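Fc fragment of IgE receptor II (Bos taurus, PDB 6PWR) probably serves as a low-affinity receptor for the Fc part of IgE, and binds a mannose-containing glycan through calcium in a C-type lectin domain. Local coordinates at residues R70-E75 / G102-M107; F16-Y21 / D129-C134; Y88-P93 / S111-D116; E25-W30 / G120-G125. All coordinates share one frame; numbering follows the deposited sequence.

Contact 1: R70-E75 / G102-M107; sequences RDLDIE and GENCVM. With CA (calcium ion), chain D; CA (calcium ion), chain C; MAN (alpha-D-mannopyranose), chain B; NAG (2-acetamido-2-deoxy-beta-D-glucopyranose), chain E.
Asp71 and Asn104 cross at about a right angle between strand 65-71 and the residues leading into strand 105-108, with their carboxylate and amide planes turned 63° apart. Glu75 meets Asn104 in the same way, at 57° between the planes, and all three flat groups converge on one calcium ion. Asp71 grips this ion with both oxygens, OD1 at 2.6 Å and OD2 at 2.5 Å from the metal. Glu75 also chelates it through two oxygens; a bend at its second torsion (chi2 61°) folds the carboxylate back over the ion. The main-chain Glu103 O supplies another ligand at 2.5 Å from the calcium, the amide end of Asn104 reaches the same ion, and Asp98 and a water complete the shell. Asp71 OD2 accepts a bond from Gly76 N. Next to the site, Asp71 N donates to Asn104 O at 2.9 Å. Leu72 brings CD2 to 3.7 Å from Asn104 CB, while its CD1 lies near the sulfur of Cys105, which is disulfide-linked to Cys119. Asn104 and Cys105 form a classic beta bulge opposite Ala117. Glu103 OE1, also bonded by Ala99, lies 2.4 Å from a second calcium, the one that holds the mannose. One residue thus serves both ions, and the first calcium probably offsets the repulsion of clustered carboxylates and steadies the loop that presents the sugar site.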
# COMPACT_ATOMS: atom_id res chain seq x y z
N ARG A 70 -0.68 -5.05 6.79
CA ARG A 70 -1.58 -6.17 7.04
C ARG A 70 -1.44 -6.57 8.50
O ARG A 70 -0.38 -6.38 9.11
CB ARG A 70 -1.30 -7.35 6.11
CG ARG A 70 -0.05 -8.16 6.40
CD ARG A 70 1.22 -7.39 6.08
NE ARG A 70 2.26 -8.28 5.61
CZ ARG A 70 3.56 -7.98 5.61
NH1 ARG A 70 3.97 -6.80 6.07
NH2 ARG A 70 4.44 -8.85 5.16
N ASP A 71 -2.51 -7.13 9.05
CA ASP A 71 -2.47 -7.73 10.38
C ASP A 71 -2.75 -9.23 10.29
O ASP A 71 -3.38 -9.82 11.17
CB ASP A 71 -3.35 -7.00 11.40
CG ASP A 71 -4.85 -7.18 11.18
OD1 ASP A 71 -5.29 -7.46 10.06
OD2 ASP A 71 -5.62 -7.04 12.15
N LEU A 72 -2.25 -9.84 9.22
CA LEU A 72 -2.49 -11.26 8.97
C LEU A 72 -1.93 -12.14 10.07
O LEU A 72 -2.55 -13.12 10.47
CB LEU A 72 -1.88 -11.65 7.62
CG LEU A 72 -2.77 -11.32 6.43
CD1 LEU A 72 -1.99 -11.38 5.14
CD2 LEU A 72 -3.94 -12.29 6.40
N ASP A 73 -0.74 -11.81 10.57
CA ASP A 73 -0.09 -12.70 11.53
C ASP A 73 -0.78 -12.64 12.89
O ASP A 73 -1.21 -13.67 13.43
CB ASP A 73 1.39 -12.35 11.64
CG ASP A 73 2.15 -12.69 10.37
OD1 ASP A 73 1.94 -13.81 9.85
OD2 ASP A 73 2.92 -11.83 9.88
N ILE A 74 -0.89 -11.45 13.45
CA ILE A 74 -1.54 -11.25 14.74
C ILE A 74 -2.57 -10.15 14.54
O ILE A 74 -2.22 -9.04 14.13
CB ILE A 74 -0.55 -10.85 15.84
CG1 ILE A 74 0.52 -11.93 16.00
CG2 ILE A 74 -1.29 -10.62 17.15
CD1 ILE A 74 0.01 -13.21 16.64
N GLU A 75 -3.84 -10.47 14.82
CA GLU A 75 -4.91 -9.51 14.64
C GLU A 75 -4.62 -8.24 15.42
O GLU A 75 -4.22 -8.28 16.59
CB GLU A 75 -6.23 -10.12 15.12
CG GLU A 75 -7.41 -9.17 15.04
CD GLU A 75 -7.70 -8.71 13.61
OE1 GLU A 75 -7.38 -9.46 12.66
OE2 GLU A 75 -8.25 -7.61 13.46
N GLY A 102 -13.51 -10.82 9.00
CA GLY A 102 -12.15 -10.47 9.32
C GLY A 102 -11.52 -9.78 8.14
O GLY A 102 -11.61 -10.25 7.00
N GLU A 103 -10.89 -8.64 8.39
CA GLU A 103 -10.25 -7.84 7.35
C GLU A 103 -8.82 -7.65 7.79
O GLU A 103 -8.55 -6.99 8.79
CB GLU A 103 -10.98 -6.52 7.19
CG GLU A 103 -12.40 -6.70 6.70
CD GLU A 103 -13.10 -5.40 6.44
OE1 GLU A 103 -12.96 -4.49 7.28
OE2 GLU A 103 -13.77 -5.27 5.40
N ASN A 104 -7.90 -8.24 7.05
CA ASN A 104 -6.52 -8.29 7.51
C ASN A 104 -5.53 -7.66 6.56
O ASN A 104 -4.33 -7.71 6.83
CB ASN A 104 -6.14 -9.73 7.84
CG ASN A 104 -7.10 -10.36 8.82
OD1 ASN A 104 -7.58 -9.71 9.74
ND2 ASN A 104 -7.41 -11.62 8.60
N CYS A 105 -6.00 -7.08 5.46
CA CYS A 105 -5.14 -6.47 4.47
C CYS A 105 -5.60 -5.05 4.24
O CYS A 105 -6.80 -4.79 4.15
CB CYS A 105 -5.22 -7.26 3.16
SG CYS A 105 -4.48 -8.89 3.29
N VAL A 106 -4.67 -4.12 4.11
CA VAL A 106 -5.03 -2.71 4.07
C VAL A 106 -4.99 -2.19 2.65
O VAL A 106 -4.08 -2.49 1.85
CB VAL A 106 -4.15 -1.88 5.01
CG1 VAL A 106 -4.57 -0.43 4.98
CG2 VAL A 106 -4.25 -2.43 6.43
N MET A 107 -6.00 -1.39 2.33
CA MET A 107 -6.08 -0.68 1.08
C MET A 107 -6.15 0.81 1.35
O MET A 107 -6.53 1.26 2.44
CB MET A 107 -7.34 -1.07 0.31
CG MET A 107 -8.61 -0.70 1.06
SD MET A 107 -10.14 -1.19 0.27
CE MET A 107 -10.12 -0.13 -1.17
CA CA D . -7.72 -7.64 11.00
CA CA C . -12.68 -2.12 7.13
C1 MAN B . -17.24 -1.79 3.52
C2 MAN B . -15.80 -2.34 3.54
C3 MAN B . -15.27 -2.33 4.97
C4 MAN B . -15.38 -0.95 5.54
C5 MAN B . -16.85 -0.51 5.54
C6 MAN B . -17.04 0.89 6.07
O1 MAN B . -18.04 -2.76 4.12
O2 MAN B . -14.95 -1.45 2.86
O3 MAN B . -13.92 -2.73 5.03
O4 MAN B . -14.87 -0.95 6.86
O5 MAN B . -17.34 -0.54 4.18
O6 MAN B . -18.44 1.19 6.09
C1 NAG E . -14.93 -1.68 1.46
C2 NAG E . -14.54 -0.38 0.78
C3 NAG E . -14.44 -0.58 -0.72
C4 NAG E . -13.55 -1.77 -1.04
C5 NAG E . -13.94 -3.00 -0.23
C6 NAG E . -12.96 -4.13 -0.38
C7 NAG E . -15.31 1.53 2.13
C8 NAG E . -16.38 2.56 2.33
N2 NAG E . -15.48 0.69 1.11
O3 NAG E . -13.91 0.60 -1.31
O4 NAG E . -13.66 -2.08 -2.42
O5 NAG E . -13.98 -2.67 1.16
O6 NAG E . -13.43 -5.33 0.22
O7 NAG E . -14.32 1.48 2.87
O HOH W 1 -8.19 -5.34 11.19

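Contact 2: F16-Y21 / D129-C134; sequences FQKKCY and DRLATC
Lys19 and Asp129 form a salt bridge, with Lys19 NZ 2.7 Å from Asp129 OD2 and standing above the carboxylate plane, 51° out of it. The lysine bends at its third torsion (chi3 61°), which swings the ammonium group over to the acid. Beside it, the ring of Tyr21 lies obliquely against Asp129, CD2 3.9 Å from Asp129 CB. Cys20 faces Arg130 as an antiparallel hydrogen-bonded pair: Cys20 N donates to Arg130 O at 2.8 Å with an almost straight bond (171°), and Arg130 N returns to Cys20 O. Farther along, Ala132 N bonds to Lys18 O at 2.9 Å. Strands 19-25 and 123-131 thereby bring the two ends of the chain together, as is usual in the C-type lectin fold, while the hairpin of strands 14-16 and 19-25, closed by a type I' turn from Phe16 to Lys19, marks the long form of that fold. Cys20 SG packs 3.7 Å from Ala132 CB and continues into a disulfide with Cys9; Cys134 is likewise joined to Cys6. Behind the salt bridge, Glu52 OE2 pairs with Lys19 NZ and also bonds Tyr21 OH, and Ser46 N donates to Asp129 OD2.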
# COMPACT_ATOMS: atom_id res chain seq x y z
N PHE A 16 9.91 9.59 -5.49
CA PHE A 16 9.56 10.54 -4.44
C PHE A 16 10.42 10.28 -3.23
O PHE A 16 10.40 9.17 -2.69
CB PHE A 16 8.07 10.47 -4.06
CG PHE A 16 7.68 11.46 -3.00
CD1 PHE A 16 7.45 12.78 -3.34
CD2 PHE A 16 7.56 11.07 -1.68
CE1 PHE A 16 7.10 13.70 -2.37
CE2 PHE A 16 7.21 11.99 -0.71
CZ PHE A 16 6.98 13.30 -1.05
N GLN A 17 11.18 11.29 -2.81
CA GLN A 17 11.96 11.26 -1.57
C GLN A 17 12.68 9.93 -1.34
O GLN A 17 12.44 9.23 -0.36
CB GLN A 17 11.11 11.65 -0.36
CG GLN A 17 10.60 13.07 -0.40
CD GLN A 17 9.93 13.49 0.90
OE1 GLN A 17 9.69 12.68 1.80
NE2 GLN A 17 9.64 14.78 1.01
N LYS A 18 13.58 9.60 -2.26
CA LYS A 18 14.50 8.47 -2.11
C LYS A 18 13.80 7.13 -2.18
O LYS A 18 14.37 6.10 -1.79
CB LYS A 18 15.39 8.60 -0.86
CG LYS A 18 16.74 7.90 -0.98
CD LYS A 18 17.73 8.29 0.12
CE LYS A 18 17.25 7.89 1.50
NZ LYS A 18 17.15 6.42 1.67
N LYS A 19 12.58 7.10 -2.70
CA LYS A 19 11.89 5.87 -3.01
C LYS A 19 11.34 5.97 -4.42
O LYS A 19 11.11 7.06 -4.94
CB LYS A 19 10.79 5.55 -1.99
CG LYS A 19 11.35 5.21 -0.61
CD LYS A 19 10.26 5.07 0.45
CE LYS A 19 9.30 3.96 0.11
NZ LYS A 19 8.31 3.74 1.20
N CYS A 20 11.15 4.81 -5.02
CA CYS A 20 10.48 4.68 -6.30
C CYS A 20 9.18 3.94 -6.09
O CYS A 20 9.12 3.01 -5.28
CB CYS A 20 11.37 3.92 -7.28
SG CYS A 20 12.88 4.82 -7.63
N TYR A 21 8.15 4.34 -6.82
CA TYR A 21 6.81 3.83 -6.62
C TYR A 21 6.25 3.31 -7.92
O TYR A 21 6.47 3.90 -8.99
CB TYR A 21 5.90 4.92 -6.09
CG TYR A 21 6.34 5.45 -4.76
CD1 TYR A 21 7.35 6.40 -4.66
CD2 TYR A 21 5.77 4.98 -3.58
CE1 TYR A 21 7.77 6.87 -3.45
CE2 TYR A 21 6.17 5.47 -2.35
CZ TYR A 21 7.18 6.41 -2.30
OH TYR A 21 7.61 6.92 -1.10
N ASP A 129 6.63 -0.11 -3.76
CA ASP A 129 7.75 0.79 -3.61
C ASP A 129 9.05 0.02 -3.61
O ASP A 129 9.08 -1.21 -3.51
CB ASP A 129 7.61 1.74 -2.40
CG ASP A 129 7.64 1.04 -1.05
OD1 ASP A 129 8.14 -0.10 -0.94
OD2 ASP A 129 7.17 1.64 -0.07
N ARG A 130 10.13 0.77 -3.74
CA ARG A 130 11.48 0.27 -3.57
C ARG A 130 12.38 1.44 -3.23
O ARG A 130 12.07 2.60 -3.52
CB ARG A 130 12.00 -0.51 -4.79
CG ARG A 130 11.86 0.17 -6.11
CD ARG A 130 12.30 -0.79 -7.22
NE ARG A 130 13.75 -0.77 -7.38
CZ ARG A 130 14.56 -1.83 -7.28
NH1 ARG A 130 14.09 -3.04 -7.04
NH2 ARG A 130 15.86 -1.66 -7.45
N LEU A 131 13.49 1.12 -2.56
CA LEU A 131 14.50 2.12 -2.28
C LEU A 131 15.05 2.67 -3.59
O LEU A 131 15.37 1.90 -4.50
CB LEU A 131 15.63 1.46 -1.50
CG LEU A 131 16.87 2.30 -1.22
CD1 LEU A 131 16.49 3.49 -0.39
CD2 LEU A 131 17.94 1.47 -0.53
N ALA A 132 15.15 3.99 -3.69
CA ALA A 132 15.79 4.59 -4.84
C ALA A 132 17.30 4.63 -4.64
O ALA A 132 17.80 4.62 -3.52
CB ALA A 132 15.27 6.02 -5.07
N THR A 133 18.02 4.71 -5.76
CA THR A 133 19.48 4.71 -5.71
C THR A 133 20.07 6.04 -5.26
O THR A 133 21.26 6.08 -4.97
CB THR A 133 20.07 4.32 -7.08
OG1 THR A 133 19.69 5.28 -8.06
CG2 THR A 133 19.59 2.94 -7.50
N CYS A 134 19.27 7.10 -5.20
CA CYS A 134 19.74 8.41 -4.77
C CYS A 134 18.57 9.26 -4.33
O CYS A 134 17.40 8.84 -4.49
CB CYS A 134 20.45 9.14 -5.91
SG CYS A 134 19.53 9.22 -7.48
OXT CYS A 134 18.79 10.36 -3.82

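Contact 3: Y88-P93 / S111-D116; sequences YSNWQP and SGKWND. With CA (calcium ion), chain C; MAN (alpha-D-mannopyranose), chain B; NAG (2-acetamido-2-deoxy-beta-D-glucopyranose), chain E.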
# COMPACT_ATOMS: atom_id res chain seq x y z
N TYR A 88 3.15 6.46 11.28
CA TYR A 88 2.26 7.37 10.56
C TYR A 88 1.03 6.56 10.17
O TYR A 88 1.16 5.45 9.66
CB TYR A 88 2.94 7.92 9.30
CG TYR A 88 1.92 8.64 8.47
CD1 TYR A 88 1.53 9.93 8.79
CD2 TYR A 88 1.27 7.99 7.43
CE1 TYR A 88 0.55 10.57 8.09
CE2 TYR A 88 0.28 8.62 6.72
CZ TYR A 88 -0.08 9.90 7.06
OH TYR A 88 -1.07 10.50 6.34
N SER A 89 -0.16 7.11 10.40
CA SER A 89 -1.36 6.47 9.90
C SER A 89 -2.25 7.46 9.17
O SER A 89 -2.21 8.67 9.40
CB SER A 89 -2.16 5.80 11.02
OG SER A 89 -2.57 6.75 11.99
N ASN A 90 -3.08 6.90 8.30
CA ASN A 90 -4.05 7.67 7.56
C ASN A 90 -5.36 6.92 7.48
O ASN A 90 -6.00 6.87 6.43
CB ASN A 90 -3.52 7.99 6.16
CG ASN A 90 -4.33 9.06 5.48
OD1 ASN A 90 -4.74 10.03 6.12
ND2 ASN A 90 -4.57 8.90 4.18
N TRP A 91 -5.79 6.33 8.60
CA TRP A 91 -7.01 5.53 8.61
C TRP A 91 -8.24 6.38 8.30
O TRP A 91 -8.43 7.45 8.88
CB TRP A 91 -7.20 4.90 9.98
CG TRP A 91 -6.18 3.91 10.35
CD1 TRP A 91 -5.26 4.01 11.35
CD2 TRP A 91 -5.99 2.62 9.76
NE1 TRP A 91 -4.49 2.88 11.40
CE2 TRP A 91 -4.92 2.01 10.43
CE3 TRP A 91 -6.63 1.93 8.72
CZ2 TRP A 91 -4.48 0.73 10.11
CZ3 TRP A 91 -6.18 0.66 8.40
CH2 TRP A 91 -5.12 0.07 9.10
N GLN A 92 -9.08 5.87 7.42
CA GLN A 92 -10.43 6.39 7.33
C GLN A 92 -11.07 6.30 8.72
O GLN A 92 -10.86 5.31 9.42
CB GLN A 92 -11.21 5.50 6.36
CG GLN A 92 -12.69 5.82 6.24
CD GLN A 92 -12.97 7.08 5.46
OE1 GLN A 92 -12.06 7.79 5.03
NE2 GLN A 92 -14.25 7.37 5.24
N PRO A 93 -11.83 7.31 9.14
CA PRO A 93 -12.48 7.25 10.45
C PRO A 93 -13.24 5.95 10.67
O PRO A 93 -14.03 5.52 9.83
CB PRO A 93 -13.41 8.46 10.44
CG PRO A 93 -12.66 9.45 9.64
CD PRO A 93 -12.02 8.64 8.52
N SER A 111 -9.82 8.08 -1.83
CA SER A 111 -9.40 9.31 -1.17
C SER A 111 -8.00 9.23 -0.58
O SER A 111 -7.52 10.22 -0.03
CB SER A 111 -10.34 9.56 -0.00
OG SER A 111 -10.18 8.50 0.93
N GLY A 112 -7.36 8.07 -0.64
CA GLY A 112 -6.10 7.85 0.04
C GLY A 112 -6.22 7.39 1.47
O GLY A 112 -5.23 6.91 2.04
N LYS A 113 -7.40 7.51 2.09
CA LYS A 113 -7.58 7.05 3.45
C LYS A 113 -7.55 5.53 3.50
O LYS A 113 -7.97 4.85 2.55
CB LYS A 113 -8.91 7.55 4.01
CG LYS A 113 -8.98 9.06 4.16
CD LYS A 113 -8.11 9.52 5.31
CE LYS A 113 -8.16 11.03 5.51
NZ LYS A 113 -7.25 11.43 6.61
N TRP A 114 -7.05 4.99 4.60
CA TRP A 114 -6.81 3.56 4.68
C TRP A 114 -8.02 2.84 5.23
O TRP A 114 -8.71 3.34 6.13
CB TRP A 114 -5.62 3.25 5.57
CG TRP A 114 -4.35 3.92 5.23
CD1 TRP A 114 -4.04 4.64 4.11
CD2 TRP A 114 -3.19 3.94 6.06
NE1 TRP A 114 -2.74 5.10 4.19
CE2 TRP A 114 -2.20 4.69 5.38
CE3 TRP A 114 -2.89 3.41 7.31
CZ2 TRP A 114 -0.94 4.92 5.93
CZ3 TRP A 114 -1.65 3.62 7.84
CH2 TRP A 114 -0.68 4.36 7.15
N ASN A 115 -8.26 1.65 4.70
CA ASN A 115 -9.31 0.78 5.18
C ASN A 115 -8.76 -0.63 5.23
O ASN A 115 -8.07 -1.06 4.30
CB ASN A 115 -10.48 0.81 4.19
CG ASN A 115 -11.53 -0.21 4.51
OD1 ASN A 115 -11.94 -0.33 5.66
ND2 ASN A 115 -11.95 -0.97 3.50
N ASP A 116 -9.04 -1.35 6.31
CA ASP A 116 -8.79 -2.78 6.27
C ASP A 116 -9.88 -3.48 5.47
O ASP A 116 -11.06 -3.16 5.60
CB ASP A 116 -8.62 -3.40 7.66
CG ASP A 116 -9.83 -3.21 8.57
OD1 ASP A 116 -10.67 -2.32 8.33
OD2 ASP A 116 -9.88 -3.97 9.57
CA CA C . -12.68 -2.12 7.13
C1 MAN B . -17.24 -1.79 3.52
C2 MAN B . -15.80 -2.34 3.54
C3 MAN B . -15.27 -2.33 4.97
C4 MAN B . -15.38 -0.95 5.54
C5 MAN B . -16.85 -0.51 5.54
C6 MAN B . -17.04 0.89 6.07
O1 MAN B . -18.04 -2.76 4.12
O2 MAN B . -14.95 -1.45 2.86
O3 MAN B . -13.92 -2.73 5.03
O4 MAN B . -14.87 -0.95 6.86
O5 MAN B . -17.34 -0.54 4.18
O6 MAN B . -18.44 1.19 6.09
C1 NAG E . -14.93 -1.68 1.46
C2 NAG E . -14.54 -0.38 0.78
C3 NAG E . -14.44 -0.58 -0.72
C4 NAG E . -13.55 -1.77 -1.04
C5 NAG E . -13.94 -3.00 -0.23
C6 NAG E . -12.96 -4.13 -0.38
C7 NAG E . -15.31 1.53 2.13
C8 NAG E . -16.38 2.56 2.33
N2 NAG E . -15.48 0.69 1.11
O3 NAG E . -13.91 0.60 -1.31
O4 NAG E . -13.66 -2.08 -2.42
O5 NAG E . -13.98 -2.67 1.16
O6 NAG E . -13.43 -5.33 0.22
O7 NAG E . -14.32 1.48 2.87
O HOH W 2 -5.90 10.77 2.35
O HOH W 3 -7.96 10.12 9.00
O HOH W 4 -12.25 8.73 2.56
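The WND motif of C-type lectins, Trp114-Asn115-Asp116, is backed by residues 88-93, with Trp114 packed against Asn90 and Trp91. Trp114 presents an edge to the face of Trp91, the six-membered rings 5.4 Å apart between centroids and their planes at 80°. Asn90 covers a face of Trp114: its CB sits 3.7 Å from the centroid of the five-membered ring in a CH-pi contact. Two backbone bonds pin the indole's residue, Trp114 N to Asn90 O at 2.8 Å and Gln92 N to Trp114 O at 2.9 Å, the second in the carbonyl plane on a lone pair. With CG trans to its own nitrogen (chi1 -166°), Asn90 turns its amide to Lys113, whose NZ donates to Asn90 OD1 at 2.9 Å; Asn90 ND2 makes a weak bond to Gly112 O and reaches Ser111 O through a water. Gln53 takes the Trp114 NE1 bond. Next along the strand, Asn115 OD1 lies 2.4 Å from the calcium and its ND2 donates to mannose O3 at 3.1 Å, while Asp116 binds the metal through O and OD1 and its OD2 accepts a bond from Asp98 N. Glu95, Asn97 and Glu103 complete the protein ligands. Because mannose O3 is a calcium ligand, metal and amide act on the same hydroxyl; the ion probably polarises the Asn115 amide, and the packed Trp114 next to it in the strand probably helps fix where that amide stands.

Contact 4: E25-W30 / G120-G125; sequences EGAKKW and GSELHG. With NAG (2-acetamido-2-deoxy-beta-D-glucopyranose), chain E.
His124 O is met by two neighbouring groups of the Glu25-Gly26 corner: Gly26 N donates to it at 2.8 Å, from above the carbonyl plane, and Glu25 CA adds a CA-H...O contact at 3.3 Å. Leu123 O is shared in the same fashion by Lys28 N, at 2.9 Å, and Ala27 CA. Leu123 N returns to Lys28 O at 3.0 Å, making an antiparallel hydrogen-bonded pair. Between Glu25 and Lys28 the register slips by one residue, a beta bulge. Outside the backbone, Glu25 and His124 run side by side with the carboxylate and ring planes nearly parallel (2° apart); a water donates to Glu25 OE2 and makes a weak contact with His124 ND1. Ala27 CB touches the same ring obliquely. Lys29, the N-cap of helix 30-39, stretches its chain past the Gly120 carbonyl, Lys29 CG 3.4 Å from Gly120 O. It meets Glu122 through methylene groups, with Lys29 NZ 4.8 Å from Glu122 OE2. Ser121 OG lies 2.7 Å from O6 of the N-acetylglucosamine, a hydrogen bond. Directional backbone bonds therefore carry this surface contact, the charges acting at most over a distance, while Ser121, in the same segment, extends glycan binding beyond the calcium site.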
# COMPACT_ATOMS: atom_id res chain seq x y z
N GLU A 25 -1.95 -1.56 -11.87
CA GLU A 25 -3.34 -1.56 -12.26
C GLU A 25 -3.72 -2.96 -12.69
O GLU A 25 -2.92 -3.68 -13.28
CB GLU A 25 -3.59 -0.56 -13.39
CG GLU A 25 -5.03 -0.13 -13.57
CD GLU A 25 -5.88 -1.17 -14.26
OE1 GLU A 25 -5.40 -1.81 -15.22
OE2 GLU A 25 -7.04 -1.35 -13.84
N GLY A 26 -4.96 -3.34 -12.40
CA GLY A 26 -5.45 -4.64 -12.79
C GLY A 26 -5.89 -5.39 -11.55
O GLY A 26 -5.19 -5.37 -10.53
N ALA A 27 -7.04 -6.04 -11.64
CA ALA A 27 -7.69 -6.61 -10.46
C ALA A 27 -6.83 -7.68 -9.82
O ALA A 27 -6.41 -8.63 -10.49
CB ALA A 27 -9.04 -7.21 -10.87
N LYS A 28 -6.57 -7.52 -8.53
CA LYS A 28 -5.75 -8.47 -7.78
C LYS A 28 -6.26 -8.55 -6.36
O LYS A 28 -6.68 -7.54 -5.78
CB LYS A 28 -4.28 -8.05 -7.74
CG LYS A 28 -3.62 -8.18 -9.10
CD LYS A 28 -2.13 -8.00 -9.03
CE LYS A 28 -1.55 -7.92 -10.43
NZ LYS A 28 -1.84 -9.15 -11.22
N LYS A 29 -6.21 -9.76 -5.80
CA LYS A 29 -6.33 -9.94 -4.37
C LYS A 29 -5.03 -9.49 -3.71
O LYS A 29 -4.02 -9.30 -4.38
CB LYS A 29 -6.61 -11.41 -4.06
CG LYS A 29 -7.87 -11.92 -4.74
CD LYS A 29 -8.11 -13.39 -4.48
CE LYS A 29 -9.44 -13.82 -5.09
NZ LYS A 29 -9.71 -15.27 -4.89
N TRP A 30 -5.07 -9.29 -2.39
CA TRP A 30 -3.90 -8.71 -1.74
C TRP A 30 -2.66 -9.57 -1.96
O TRP A 30 -1.59 -9.04 -2.29
CB TRP A 30 -4.15 -8.48 -0.25
CG TRP A 30 -3.03 -7.76 0.43
CD1 TRP A 30 -2.88 -6.41 0.55
CD2 TRP A 30 -1.91 -8.35 1.09
NE1 TRP A 30 -1.74 -6.13 1.25
CE2 TRP A 30 -1.12 -7.30 1.59
CE3 TRP A 30 -1.50 -9.67 1.31
CZ2 TRP A 30 0.05 -7.52 2.30
CZ3 TRP A 30 -0.33 -9.88 2.02
CH2 TRP A 30 0.43 -8.82 2.50
N GLY A 120 -9.02 -11.31 0.32
CA GLY A 120 -9.43 -11.88 -0.94
C GLY A 120 -10.28 -10.99 -1.80
O GLY A 120 -10.72 -11.44 -2.86
N SER A 121 -10.55 -9.74 -1.39
CA SER A 121 -11.21 -8.82 -2.30
C SER A 121 -10.28 -8.51 -3.47
O SER A 121 -9.06 -8.57 -3.35
CB SER A 121 -11.52 -7.51 -1.58
OG SER A 121 -12.57 -7.69 -0.66
N GLU A 122 -10.88 -8.21 -4.61
CA GLU A 122 -10.12 -7.86 -5.80
C GLU A 122 -10.19 -6.36 -6.01
O GLU A 122 -11.27 -5.80 -6.20
CB GLU A 122 -10.66 -8.59 -7.02
CG GLU A 122 -10.48 -10.09 -6.95
CD GLU A 122 -10.81 -10.79 -8.25
OE1 GLU A 122 -11.13 -10.09 -9.24
OE2 GLU A 122 -10.73 -12.03 -8.29
N LEU A 123 -9.04 -5.70 -5.95
CA LEU A 123 -8.94 -4.28 -6.19
C LEU A 123 -8.20 -4.05 -7.49
O LEU A 123 -7.32 -4.83 -7.86
CB LEU A 123 -8.19 -3.56 -5.07
CG LEU A 123 -8.86 -3.67 -3.70
CD1 LEU A 123 -8.05 -2.92 -2.67
CD2 LEU A 123 -10.28 -3.14 -3.75
N HIS A 124 -8.53 -2.96 -8.17
CA HIS A 124 -7.97 -2.67 -9.47
C HIS A 124 -6.68 -1.88 -9.40
O HIS A 124 -6.06 -1.65 -10.44
CB HIS A 124 -8.97 -1.91 -10.34
CG HIS A 124 -10.21 -2.69 -10.63
ND1 HIS A 124 -10.28 -3.62 -11.64
CD2 HIS A 124 -11.43 -2.68 -10.04
CE1 HIS A 124 -11.49 -4.16 -11.66
NE2 HIS A 124 -12.21 -3.60 -10.70
N GLY A 125 -6.28 -1.45 -8.20
CA GLY A 125 -5.03 -0.77 -8.03
C GLY A 125 -4.22 -1.42 -6.93
O GLY A 125 -4.75 -2.10 -6.05
C1 NAG E . -14.93 -1.68 1.46
C2 NAG E . -14.54 -0.38 0.78
C3 NAG E . -14.44 -0.58 -0.72
C4 NAG E . -13.55 -1.77 -1.04
C5 NAG E . -13.94 -3.00 -0.23
C6 NAG E . -12.96 -4.13 -0.38
C7 NAG E . -15.31 1.53 2.13
C8 NAG E . -16.38 2.56 2.33
N2 NAG E . -15.48 0.69 1.11
O3 NAG E . -13.91 0.60 -1.31
O4 NAG E . -13.66 -2.08 -2.42
O5 NAG E . -13.98 -2.67 1.16
O6 NAG E . -13.43 -5.33 0.22
O7 NAG E . -14.32 1.48 2.87
O HOH W 5 -8.71 -3.09 -14.57

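All four contacts reach the same mixed sheet, but with different chemistry. Contacts 1 and 3 meet along the neighbouring strands 105-108 and 114-117: contact 1 is dominated by metal-bound carboxylates, contact 3 by packed indoles, Trp114 buried and Trp91 partly exposed. Both touch the sugar-binding calcium, and contact 4 reaches the N-acetylglucosamine too, through Ser121. Contacts 2 and 4 share strand 123-131 yet lie on opposite sides of the chain's centre, about 23 Å apart between centres. Contacts 1, 2 and 3 are partly buried, contact 2 backed by disulfides; contact 4 is a surface contact made mostly by backbone. Trp30 of contact 4 packs on Cys105 of contact 1, and contact 2 encloses the others in sequence.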